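Local structure of endonuclease V (Bacillus subtilis, 3GA2) at residues A43-A48 and F113-N118; I141-T146 and I188-G193. The protein probably acts as a magnesium-dependent DNA repair endonuclease that nicks DNA at the second phosphodiester bond 3' to a deoxyinosine, leaving the lesion in place. The protein carries 1 engineered substitution. One frame throughout, in Å; residues are numbered along the deposited sequence.

How the contacts relate
Both contacts are buried and belong to the same mixed sheet. Contact 1 joins parallel strands 41-52 and 113-116 close to the centre of the chain; contact 2 pairs strand 140-144 with strand 188-194 in antiparallel fashion. Strands 113-116 and 140-144 are themselves neighbours, probably hydrogen-bonded through Phe113 O to Ile141 N and Phe115 N to Ile141 O. In contact 1, aromatic rings pack on small aliphatic groups and two acids lie at one end. Contact 2 relies on branched aliphatic chains, with a ring against the more exposed end of segment 141-146. From that end the side chain of Lys145 reaches back to the acids of contact 1.

Contact 1: A43-A48 and F113-N118; sequences AGVDLA and FLFDGN
Val45 sets CG2 into the corner formed by the face of the Phe115 ring and the edge of the Phe113 ring. This methyl stands 3.9 Å from the Phe115 centroid, displaced toward the rim, and lies in the plane of Phe113, with CD1 3.9 Å away. The first torsion of Val45 (-168°) turns CG2 beside its own backbone N, toward Phe113, and leaves CG1 near Phe115 CE2. Ala43 fills the next hollow: its CB lies over a face of the Phe113 ring, 3.7 Å from CD1. The far side of this layer is helix 128-136, whose Ala129, Ala132 and Leu136 touch Phe115. With an alanine in place of Phe115, Val45 would probably lose the surface against its methyls and a gap would open toward that helix.

On the other face of the sheet Gly44 brings no bump, and Leu114 sends its CD1 to 3.6 Å from Ala43 O and packs on Val219 of helix 217-235. Three backbone bonds hold the parallel register: Leu114 N to Ala43 O at 2.7 Å, Val45 N to Leu114 O, and Asp116 N to Val45 O. Beyond them the carboxylates of Asp46 and Asp116 converge with their planes 72° apart; the 2.4 Å separation of Asp46 OD1 and Asp116 OD1 is so short that its exact value is doubtful. Asp46 OD2 takes the N-H of Leu47 on its anti side at 2.7 Å, which steadies that carboxylate, and Asp116 OD1 is paired with Lys145. Asp223 brings a third acid close to Asp46. Acids on the first and fourth strands in chain order, side by side in the sheet, are characteristic of RNase H-like nucleases, consistent with the magnesium site predicted at Asp46 and Asp116.

Contact 2: I141-T146 and I188-G193; sequences IGIAKT and IFLSCG
Leu190 CD1 bridges the ends of two isoleucines of the opposite strand, touching Ile141 CG2 at 3.5 Å and Ile143 CD1 at 3.6 Å. With CG anti to the backbone N (chi1 176°), the Leu190 branch is carried toward strand 140-144 and crosses both isoleucines obliquely. Ile143 lays CG2 against Ile188 CD1 at 3.8 Å, and its CD1 reaches, more loosely, the same Ile188 methyl; Thr205 of helix 198-207 touches both Ile143 and Leu190. Strand 188-194 extends the 3-2-1-4-5 sheet of the RNase H-like fold, running antiparallel to its edge strand 140-144. Gly142 with Ser191 and Ala144 with Phe189 are the hydrogen-bonded pairs, the straightest bond being Ala144 N to Phe189 O (2.9 Å, 171° at the hydrogen). On the face opposite Leu190, Ser191 holds OG 4.0 Å from Gly142 CA, in the space that the absence of a side chain on Gly142 leaves for it, and the hydroxyl bonds Gly119 N. Phe189 packs its CB on Ala144 CB and carries its ring against the segment Lys145-Thr146 that follows the strand: CD1 comes within 3.5 Å of Thr146 C, and Lys145 O lies at the ring edge. Phe155 meets this ring edge-to-face. Lys145 turns away from strand 188-194, its NZ also forming a salt bridge with Asp223.

Contact 1: A43-A48 and F113-N118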
loop_
_atom_site.group_PDB
_atom_site.type_symbol
_atom_site.label_atom_id
_atom_site.label_comp_id
_atom_site.label_asym_id
_atom_site.label_seq_id
_atom_site.Cartn_x
_atom_site.Cartn_y
_atom_site.Cartn_z
ATOM N N ALA A 43 8.839 -3.839 -4.604
ATOM C CA ALA A 43 8.219 -2.783 -5.391
ATOM C C ALA A 43 7.469 -1.822 -4.486
ATOM O O ALA A 43 7.064 -2.182 -3.380
ATOM C CB ALA A 43 7.266 -3.391 -6.430
ATOM N N GLY A 44 7.301 -0.598 -4.968
ATOM C CA GLY A 44 6.583 0.412 -4.213
ATOM C C GLY A 44 5.420 0.882 -5.060
ATOM O O GLY A 44 5.577 1.083 -6.263
ATOM N N VAL A 45 4.259 1.064 -4.437
ATOM C CA VAL A 45 3.066 1.490 -5.152
ATOM C C VAL A 45 2.465 2.745 -4.534
ATOM O O VAL A 45 2.329 2.851 -3.311
ATOM C CB VAL A 45 1.968 0.398 -5.120
ATOM C CG1 VAL A 45 0.864 0.730 -6.114
ATOM C CG2 VAL A 45 2.574 -0.961 -5.426
ATOM N N ASP A 46 2.115 3.702 -5.378
ATOM C CA ASP A 46 1.483 4.911 -4.891
ATOM C C ASP A 46 0.514 5.400 -5.959
ATOM O O ASP A 46 0.578 4.969 -7.113
ATOM C CB ASP A 46 2.524 5.981 -4.545
ATOM C CG ASP A 46 2.053 6.906 -3.434
ATOM O OD1 ASP A 46 2.908 7.458 -2.701
ATOM O OD2 ASP A 46 0.823 7.077 -3.294
ATOM N N LEU A 47 -0.381 6.297 -5.558
ATOM C CA LEU A 47 -1.408 6.837 -6.442
ATOM C C LEU A 47 -1.588 8.321 -6.146
ATOM O O LEU A 47 -1.503 8.740 -4.990
ATOM C CB LEU A 47 -2.726 6.109 -6.176
ATOM C CG LEU A 47 -3.792 5.926 -7.258
ATOM C CD1 LEU A 47 -3.711 7.031 -8.295
ATOM C CD2 LEU A 47 -3.593 4.577 -7.900
ATOM N N ALA A 48 -1.825 9.113 -7.188
ATOM C CA ALA A 48 -2.035 10.552 -7.039
ATOM C C ALA A 48 -3.267 10.968 -7.834
ATOM O O ALA A 48 -3.518 10.441 -8.915
ATOM C CB ALA A 48 -0.814 11.320 -7.521
ATOM N N PHE A 113 5.352 -6.139 -2.465
ATOM C CA PHE A 113 4.892 -4.806 -2.840
ATOM C C PHE A 113 4.560 -3.970 -1.614
ATOM O O PHE A 113 3.751 -4.380 -0.786
ATOM C CB PHE A 113 3.626 -4.880 -3.703
ATOM C CG PHE A 113 3.845 -5.409 -5.092
ATOM C CD1 PHE A 113 3.716 -4.567 -6.197
ATOM C CD2 PHE A 113 4.108 -6.757 -5.305
ATOM C CE1 PHE A 113 3.840 -5.062 -7.492
ATOM C CE2 PHE A 113 4.233 -7.261 -6.600
ATOM C CZ PHE A 113 4.097 -6.409 -7.698
ATOM N N LEU A 114 5.186 -2.806 -1.492
ATOM C CA LEU A 114 4.898 -1.923 -0.371
ATOM C C LEU A 114 3.996 -0.806 -0.905
ATOM O O LEU A 114 4.317 -0.150 -1.894
ATOM C CB LEU A 114 6.185 -1.336 0.228
ATOM C CG LEU A 114 7.134 -2.289 0.974
ATOM C CD1 LEU A 114 8.078 -2.963 -0.010
ATOM C CD2 LEU A 114 7.946 -1.496 1.997
ATOM N N PHE A 115 2.867 -0.600 -0.245
ATOM C CA PHE A 115 1.901 0.395 -0.671
ATOM C C PHE A 115 1.848 1.649 0.173
ATOM O O PHE A 115 1.960 1.585 1.396
ATOM C CB PHE A 115 0.494 -0.210 -0.665
ATOM C CG PHE A 115 0.267 -1.239 -1.722
ATOM C CD1 PHE A 115 0.826 -2.506 -1.615
ATOM C CD2 PHE A 115 -0.524 -0.942 -2.826
ATOM C CE1 PHE A 115 0.598 -3.468 -2.594
ATOM C CE2 PHE A 115 -0.761 -1.894 -3.814
ATOM C CZ PHE A 115 -0.198 -3.162 -3.698
ATOM N N ASP A 116 1.677 2.789 -0.488
ATOM C CA ASP A 116 1.515 4.038 0.229
ATOM C C ASP A 116 0.033 3.991 0.608
ATOM O O ASP A 116 -0.817 4.564 -0.080
ATOM C CB ASP A 116 1.796 5.245 -0.671
ATOM C CG ASP A 116 1.623 6.569 0.063
ATOM O OD1 ASP A 116 1.993 7.627 -0.489
ATOM O OD2 ASP A 116 1.107 6.556 1.200
ATOM N N GLY A 117 -0.260 3.275 1.692
ATOM C CA GLY A 117 -1.628 3.117 2.169
ATOM C C GLY A 117 -1.736 1.979 3.186
ATOM O O GLY A 117 -0.777 1.241 3.383
ATOM N N ASN A 118 -2.893 1.828 3.828
ATOM C CA ASN A 118 -3.087 0.771 4.812
ATOM C C ASN A 118 -3.357 -0.611 4.240
ATOM O O ASN A 118 -3.761 -0.769 3.086
ATOM C CB ASN A 118 -4.244 1.105 5.760
ATOM C CG ASN A 118 -3.927 2.254 6.690
ATOM O OD1 ASN A 118 -2.984 2.189 7.477
ATOM N ND2 ASN A 118 -4.724 3.316 6.610
#

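Contact 2: I141-T146 and I188-G193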
loop_
_atom_site.group_PDB
_atom_site.type_symbol
_atom_site.label_atom_id
_atom_site.label_comp_id
_atom_site.label_asym_id
_atom_site.label_seq_id
_atom_site.Cartn_x
_atom_site.Cartn_y
_atom_site.Cartn_z
ATOM N N ILE A 141 2.703 -5.100 1.802
ATOM C CA ILE A 141 2.886 -4.406 3.070
ATOM C C ILE A 141 2.225 -3.041 2.995
ATOM O O ILE A 141 2.277 -2.371 1.962
ATOM C CB ILE A 141 4.390 -4.206 3.392
ATOM C CG1 ILE A 141 5.079 -5.566 3.555
ATOM C CG2 ILE A 141 4.547 -3.377 4.678
ATOM C CD1 ILE A 141 6.610 -5.478 3.614
ATOM N N GLY A 142 1.598 -2.636 4.091
ATOM C CA GLY A 142 0.942 -1.346 4.136
ATOM C C GLY A 142 1.784 -0.326 4.878
ATOM O O GLY A 142 2.224 -0.569 5.999
ATOM N N ILE A 143 2.016 0.816 4.239
ATOM C CA ILE A 143 2.797 1.907 4.824
ATOM C C ILE A 143 1.912 3.166 4.748
ATOM O O ILE A 143 1.849 3.822 3.705
ATOM C CB ILE A 143 4.092 2.176 4.016
ATOM C CG1 ILE A 143 4.977 0.925 3.976
ATOM C CG2 ILE A 143 4.850 3.345 4.636
ATOM C CD1 ILE A 143 5.557 0.519 5.334
ATOM N N ALA A 144 1.232 3.496 5.843
ATOM C CA ALA A 144 0.349 4.666 5.872
ATOM C C ALA A 144 0.992 5.908 6.519
ATOM O O ALA A 144 1.661 5.803 7.545
ATOM C CB ALA A 144 -0.956 4.309 6.598
ATOM N N LYS A 145 0.765 7.080 5.925
ATOM C CA LYS A 145 1.318 8.340 6.432
ATOM C C LYS A 145 0.435 8.941 7.517
ATOM O O LYS A 145 0.872 9.803 8.275
ATOM C CB LYS A 145 1.451 9.365 5.305
ATOM C CG LYS A 145 2.338 8.957 4.146
ATOM C CD LYS A 145 2.174 9.937 2.988
ATOM C CE LYS A 145 2.941 9.488 1.763
ATOM N NZ LYS A 145 2.752 10.422 0.624
ATOM N N THR A 146 -0.817 8.505 7.573
ATOM C CA THR A 146 -1.747 9.022 8.569
ATOM C C THR A 146 -2.412 7.875 9.307
ATOM O O THR A 146 -2.614 6.791 8.752
ATOM C CB THR A 146 -2.844 9.887 7.925
ATOM O OG1 THR A 146 -3.649 9.075 7.063
ATOM C CG2 THR A 146 -2.225 11.020 7.115
ATOM N N ILE A 188 5.236 6.451 10.852
ATOM C CA ILE A 188 4.355 5.933 9.822
ATOM C C ILE A 188 3.561 4.809 10.472
ATOM O O ILE A 188 3.882 4.367 11.575
ATOM C CB ILE A 188 5.128 5.377 8.614
ATOM C CG1 ILE A 188 6.146 4.333 9.075
ATOM C CG2 ILE A 188 5.791 6.521 7.853
ATOM C CD1 ILE A 188 6.601 3.414 7.974
ATOM N N PHE A 189 2.520 4.353 9.788
ATOM C CA PHE A 189 1.691 3.295 10.321
ATOM C C PHE A 189 1.763 2.058 9.463
ATOM O O PHE A 189 1.281 2.021 8.340
ATOM C CB PHE A 189 0.273 3.822 10.494
ATOM C CG PHE A 189 0.225 5.023 11.368
ATOM C CD1 PHE A 189 0.282 6.302 10.818
ATOM C CD2 PHE A 189 0.272 4.883 12.750
ATOM C CE1 PHE A 189 0.393 7.423 11.632
ATOM C CE2 PHE A 189 0.384 5.998 13.575
ATOM C CZ PHE A 189 0.449 7.272 13.014
ATOM N N LEU A 190 2.394 1.046 10.040
ATOM C CA LEU A 190 2.651 -0.219 9.391
ATOM C C LEU A 190 1.644 -1.308 9.659
ATOM O O LEU A 190 1.221 -1.514 10.798
ATOM C CB LEU A 190 4.026 -0.723 9.828
ATOM C CG LEU A 190 4.459 -2.109 9.329
ATOM C CD1 LEU A 190 4.966 -1.981 7.899
ATOM C CD2 LEU A 190 5.576 -2.672 10.223
ATOM N N SER A 191 1.274 -2.014 8.601
ATOM C CA SER A 191 0.360 -3.135 8.729
ATOM C C SER A 191 0.720 -4.145 7.665
ATOM O O SER A 191 1.255 -3.796 6.611
ATOM C CB SER A 191 -1.101 -2.699 8.558
ATOM O OG SER A 191 -1.366 -2.234 7.252
ATOM N N CYS A 192 0.454 -5.409 7.954
ATOM C CA CYS A 192 0.713 -6.438 6.972
ATOM C C CYS A 192 -0.288 -6.147 5.876
ATOM O O CYS A 192 -1.318 -5.520 6.118
ATOM C CB CYS A 192 0.395 -7.830 7.518
ATOM S SG CYS A 192 1.503 -8.447 8.773
ATOM N N GLY A 193 0.033 -6.584 4.668
ATOM C CA GLY A 193 -0.891 -6.438 3.564
ATOM C C GLY A 193 -1.552 -7.805 3.585
ATOM O O GLY A 193 -2.612 -7.980 4.185
#